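Protein pelota homolog (Archaeoglobus fulgidus, PDB 3OBY) probably recognises stalled ribosomes and helps release them, with an endoribonuclease activity thought to cleave the stalled mRNA. Local coordinates at residues 277-290 and 307-320. Sequence-based numbering, arbitrary orientation.
Sequences HNYRAIEVLLVADE and EVEESGGKVVIMST
At its edge, nearly in plane, the His277 imidazole meets the Glu307 carboxylate: NE2 donates to the anti lone pair of OE2 at 2.8 Å, the two planes only 18° apart. Over one face of the ring, toward its rim, lies Arg280 NH2. The Arg280 guanidinium carries His277 NE2 on one face and Ser311 OG at its edge, while Glu307 OE2 lies well out of its plane, 3.5 Å from NH1, so that salt bridge rests on charge alone. A bend at chi2 (-65°) folds the arginine back, letting NH2 donate to His277 O, and NE reaches a water shared with Glu307 O and Ser311 OG. A leucine in place of Arg280 would probably leave the Glu307 carboxylate without this nearby positive charge and His277 O with a weaker grip.

From helix 301-310, Val308 packs CG1 against Ile282 CG2 and CG2 against Leu285 CD2. Strands 284-288 and 314-318 pair in parallel, a right-handed beta-alpha-beta crossover in eRF1 domain 3, with Val287 CG1 on Ile317 CG1 (3.7 Å). Beyond, Asp289 OD1 accepts Thr320 N from above the carboxylate plane. Backbone bonds thus set the strand register, while N-H donors gripping Glu307 and Asp289 probably fix how the helix ends meet it.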
loop_
_atom_site.group_PDB
_atom_site.type_symbol
_atom_site.label_atom_id
_atom_site.label_comp_id
_atom_site.label_asym_id
_atom_site.label_seq_id
_atom_site.Cartn_x
_atom_site.Cartn_y
_atom_site.Cartn_z
ATOM N N HIS A 277 17.664 17.893 9.925
ATOM C CA HIS A 277 18.066 16.596 10.443
ATOM C C HIS A 277 19.187 16.717 11.457
ATOM O O HIS A 277 19.292 15.898 12.367
ATOM C CB HIS A 277 18.507 15.679 9.299
ATOM C CG HIS A 277 18.804 14.271 9.725
ATOM N ND1 HIS A 277 17.869 13.466 10.338
ATOM C CD2 HIS A 277 19.933 13.527 9.624
ATOM C CE1 HIS A 277 18.408 12.286 10.598
ATOM N NE2 HIS A 277 19.659 12.300 10.175
ATOM N N ASN A 278 20.028 17.734 11.302
ATOM C CA ASN A 278 21.143 17.939 12.222
ATOM C C ASN A 278 20.641 18.126 13.649
ATOM O O ASN A 278 21.364 17.884 14.614
ATOM C CB ASN A 278 21.970 19.151 11.795
ATOM C CG ASN A 278 23.045 19.511 12.804
ATOM O OD1 ASN A 278 22.794 20.232 13.771
ATOM N ND2 ASN A 278 24.249 18.998 12.590
ATOM N N TYR A 279 19.391 18.552 13.772
ATOM C CA TYR A 279 18.781 18.762 15.074
ATOM C C TYR A 279 17.714 17.699 15.326
ATOM O O TYR A 279 16.939 17.795 16.279
ATOM C CB TYR A 279 18.154 20.161 15.136
ATOM C CG TYR A 279 19.147 21.284 14.931
ATOM C CD1 TYR A 279 20.140 21.548 15.877
ATOM C CD2 TYR A 279 19.101 22.080 13.790
ATOM C CE1 TYR A 279 21.057 22.575 15.692
ATOM C CE2 TYR A 279 20.014 23.110 13.594
ATOM C CZ TYR A 279 20.988 23.354 14.549
ATOM O OH TYR A 279 21.892 24.379 14.367
ATOM N N ARG A 280 17.683 16.685 14.468
ATOM C CA ARG A 280 16.705 15.608 14.579
ATOM C C ARG A 280 15.292 16.173 14.758
ATOM O O ARG A 280 14.509 15.709 15.595
ATOM C CB ARG A 280 17.069 14.677 15.739
ATOM C CG ARG A 280 18.369 13.901 15.518
ATOM C CD ARG A 280 18.257 12.918 14.353
ATOM N NE ARG A 280 19.461 12.104 14.192
ATOM C CZ ARG A 280 20.543 12.475 13.515
ATOM N NH1 ARG A 280 21.586 11.661 13.438
ATOM N NH2 ARG A 280 20.580 13.647 12.897
ATOM N N ALA A 281 14.983 17.180 13.945
ATOM C CA ALA A 281 13.688 17.843 13.970
ATOM C C ALA A 281 12.713 17.229 12.978
ATOM O O ALA A 281 11.618 17.749 12.780
ATOM C CB ALA A 281 13.865 19.307 13.654
ATOM N N ILE A 282 13.096 16.119 12.356
ATOM C CA ILE A 282 12.218 15.499 11.377
ATOM C C ILE A 282 11.222 14.512 11.958
ATOM O O ILE A 282 11.591 13.468 12.490
ATOM C CB ILE A 282 13.015 14.801 10.251
ATOM C CG1 ILE A 282 13.658 15.844 9.341
ATOM C CG2 ILE A 282 12.086 13.951 9.404
ATOM C CD1 ILE A 282 14.649 16.754 10.030
ATOM N N GLU A 283 9.952 14.876 11.844
ATOM C CA GLU A 283 8.853 14.052 12.307
ATOM C C GLU A 283 8.504 13.146 11.134
ATOM O O GLU A 283 8.427 11.929 11.272
ATOM C CB GLU A 283 7.655 14.943 12.639
ATOM C CG GLU A 283 6.443 14.238 13.218
ATOM C CD GLU A 283 5.195 15.116 13.174
ATOM O OE1 GLU A 283 4.487 15.109 12.140
ATOM O OE2 GLU A 283 4.931 15.827 14.166
ATOM N N VAL A 284 8.304 13.756 9.970
ATOM C CA VAL A 284 7.944 13.007 8.785
ATOM C C VAL A 284 8.800 13.425 7.617
ATOM O O VAL A 284 8.748 14.574 7.197
ATOM C CB VAL A 284 6.472 13.246 8.401
ATOM C CG1 VAL A 284 6.081 12.328 7.260
ATOM C CG2 VAL A 284 5.577 13.025 9.607
ATOM N N LEU A 285 9.589 12.484 7.097
ATOM C CA LEU A 285 10.462 12.727 5.947
ATOM C C LEU A 285 9.731 12.288 4.685
ATOM O O LEU A 285 9.319 11.136 4.585
ATOM C CB LEU A 285 11.757 11.923 6.071
ATOM C CG LEU A 285 12.755 12.128 4.922
ATOM C CD1 LEU A 285 13.343 13.536 4.994
ATOM C CD2 LEU A 285 13.868 11.098 5.005
ATOM N N LEU A 286 9.559 13.204 3.735
ATOM C CA LEU A 286 8.880 12.888 2.478
ATOM C C LEU A 286 9.913 12.846 1.348
ATOM O O LEU A 286 10.678 13.785 1.179
ATOM C CB LEU A 286 7.826 13.949 2.161
ATOM C CG LEU A 286 6.778 14.296 3.215
ATOM C CD1 LEU A 286 5.856 15.354 2.618
ATOM C CD2 LEU A 286 5.988 13.058 3.641
ATOM N N VAL A 287 9.936 11.772 0.567
ATOM C CA VAL A 287 10.932 11.671 -0.504
ATOM C C VAL A 287 10.408 11.064 -1.794
ATOM O O VAL A 287 9.604 10.136 -1.774
ATOM C CB VAL A 287 12.176 10.855 -0.027
ATOM C CG1 VAL A 287 11.811 9.388 0.163
ATOM C CG2 VAL A 287 13.317 11.020 -1.008
ATOM N N ALA A 288 10.866 11.603 -2.920
ATOM C CA ALA A 288 10.446 11.106 -4.234
ATOM C C ALA A 288 11.362 9.963 -4.658
ATOM O O ALA A 288 12.583 10.033 -4.493
ATOM C CB ALA A 288 10.489 12.222 -5.270
ATOM N N ASP A 289 10.769 8.907 -5.202
ATOM C CA ASP A 289 11.548 7.750 -5.615
ATOM C C ASP A 289 12.699 8.125 -6.543
ATOM O O ASP A 289 13.807 7.600 -6.396
ATOM C CB ASP A 289 10.633 6.690 -6.250
ATOM C CG ASP A 289 9.954 7.168 -7.515
ATOM O OD1 ASP A 289 9.798 8.390 -7.699
ATOM O OD2 ASP A 289 9.557 6.306 -8.325
ATOM N N GLU A 290 12.455 9.047 -7.473
ATOM C CA GLU A 290 13.506 9.469 -8.392
ATOM C C GLU A 290 14.684 10.051 -7.626
ATOM O O GLU A 290 15.845 9.853 -7.993
ATOM C CB GLU A 290 12.993 10.523 -9.367
ATOM C CG GLU A 290 12.273 9.987 -10.582
ATOM C CD GLU A 290 11.832 11.103 -11.513
ATOM O OE1 GLU A 290 12.638 12.041 -11.725
ATOM O OE2 GLU A 290 10.692 11.037 -12.034
ATOM N N GLU A 307 18.397 7.049 9.814
ATOM C CA GLU A 307 18.569 7.974 10.927
ATOM C C GLU A 307 17.283 8.677 11.332
ATOM O O GLU A 307 17.047 8.906 12.518
ATOM C CB GLU A 307 19.653 9.003 10.604
ATOM C CG GLU A 307 21.056 8.414 10.648
ATOM C CD GLU A 307 22.149 9.432 10.399
ATOM O OE1 GLU A 307 23.335 9.046 10.464
ATOM O OE2 GLU A 307 21.828 10.608 10.136
ATOM N N VAL A 308 16.446 9.021 10.360
ATOM C CA VAL A 308 15.187 9.674 10.689
ATOM C C VAL A 308 14.336 8.727 11.524
ATOM O O VAL A 308 13.801 9.112 12.565
ATOM C CB VAL A 308 14.404 10.067 9.426
ATOM C CG1 VAL A 308 12.961 10.390 9.787
ATOM C CG2 VAL A 308 15.065 11.271 8.760
ATOM N N GLU A 309 14.218 7.485 11.060
ATOM C CA GLU A 309 13.432 6.480 11.766
ATOM C C GLU A 309 14.056 6.178 13.122
ATOM O O GLU A 309 13.361 6.165 14.133
ATOM C CB GLU A 309 13.316 5.191 10.936
ATOM C CG GLU A 309 12.655 5.386 9.568
ATOM C CD GLU A 309 12.324 4.074 8.856
ATOM O OE1 GLU A 309 13.103 3.102 8.966
ATOM O OE2 GLU A 309 11.287 4.025 8.167
ATOM N N GLU A 310 15.364 5.947 13.153
ATOM C CA GLU A 310 16.036 5.666 14.412
ATOM C C GLU A 310 15.750 6.754 15.437
ATOM O O GLU A 310 15.964 6.570 16.628
ATOM C CB GLU A 310 17.538 5.541 14.191
ATOM C CG GLU A 310 17.936 4.212 13.602
ATOM C CD GLU A 310 19.330 4.230 13.030
ATOM O OE1 GLU A 310 20.084 5.171 13.351
ATOM O OE2 GLU A 310 19.671 3.303 12.265
ATOM N N SER A 311 15.260 7.892 14.969
ATOM C CA SER A 311 14.941 8.990 15.866
ATOM C C SER A 311 13.438 9.173 16.002
ATOM O O SER A 311 12.967 10.251 16.363
ATOM C CB SER A 311 15.589 10.288 15.378
ATOM O OG SER A 311 16.955 10.336 15.754
ATOM N N GLY A 312 12.692 8.113 15.707
ATOM C CA GLY A 312 11.246 8.168 15.817
ATOM C C GLY A 312 10.524 8.813 14.648
ATOM O O GLY A 312 9.307 8.990 14.689
ATOM N N GLY A 313 11.263 9.160 13.601
ATOM C CA GLY A 313 10.643 9.785 12.449
ATOM C C GLY A 313 10.046 8.783 11.482
ATOM O O GLY A 313 10.415 7.619 11.486
ATOM N N LYS A 314 9.114 9.233 10.653
ATOM C CA LYS A 314 8.487 8.358 9.677
ATOM C C LYS A 314 8.977 8.720 8.275
ATOM O O LYS A 314 9.124 9.897 7.939
ATOM C CB LYS A 314 6.962 8.502 9.734
ATOM C CG LYS A 314 6.206 7.546 8.815
ATOM C CD LYS A 314 4.732 7.922 8.705
ATOM C CE LYS A 314 3.891 6.786 8.116
ATOM N NZ LYS A 314 4.431 6.260 6.831
ATOM N N VAL A 315 9.237 7.704 7.460
ATOM C CA VAL A 315 9.677 7.937 6.095
ATOM C C VAL A 315 8.512 7.648 5.158
ATOM O O VAL A 315 7.774 6.690 5.355
ATOM C CB VAL A 315 10.859 7.014 5.705
ATOM C CG1 VAL A 315 11.316 7.332 4.283
ATOM C CG2 VAL A 315 12.011 7.174 6.697
ATOM N N VAL A 316 8.346 8.488 4.145
ATOM C CA VAL A 316 7.282 8.310 3.163
ATOM C C VAL A 316 7.886 8.449 1.765
ATOM O O VAL A 316 8.258 9.546 1.345
ATOM C CB VAL A 316 6.161 9.360 3.352
ATOM C CG1 VAL A 316 5.183 9.289 2.196
ATOM C CG2 VAL A 316 5.426 9.122 4.674
ATOM N N ILE A 317 7.999 7.328 1.056
ATOM C CA ILE A 317 8.562 7.348 -0.286
ATOM C C ILE A 317 7.444 7.357 -1.311
ATOM O O ILE A 317 6.700 6.384 -1.435
ATOM C CB ILE A 317 9.465 6.120 -0.557
ATOM C CG1 ILE A 317 10.524 5.987 0.533
ATOM C CG2 ILE A 317 10.156 6.277 -1.912
ATOM C CD1 ILE A 317 11.356 4.743 0.420
ATOM N N MET A 318 7.340 8.460 -2.048
ATOM C CA MET A 318 6.312 8.612 -3.071
ATOM C C MET A 318 6.889 8.358 -4.454
ATOM O O MET A 318 8.010 8.753 -4.759
ATOM C CB MET A 318 5.715 10.019 -3.018
ATOM C CG MET A 318 5.393 10.528 -1.612
ATOM S SD MET A 318 4.665 12.167 -1.686
ATOM C CE MET A 318 4.249 12.442 0.003
ATOM N N SER A 319 6.109 7.687 -5.286
ATOM C CA SER A 319 6.527 7.383 -6.642
ATOM C C SER A 319 6.172 8.502 -7.602
ATOM O O SER A 319 5.016 8.893 -7.702
ATOM C CB SER A 319 5.852 6.106 -7.122
ATOM O OG SER A 319 5.990 5.975 -8.525
ATOM N N THR A 320 7.164 9.005 -8.321
ATOM C CA THR A 320 6.918 10.065 -9.289
ATOM C C THR A 320 5.987 9.609 -10.415
ATOM O O THR A 320 5.704 10.375 -11.336
ATOM C CB THR A 320 8.223 10.566 -9.895
ATOM O OG1 THR A 320 8.956 9.460 -10.438
ATOM C CG2 THR A 320 9.069 11.242 -8.823
HETATM O O HOH W 1 19.435 9.338 14.397
HETATM O O HOH W 2 13.709 11.906 13.172
#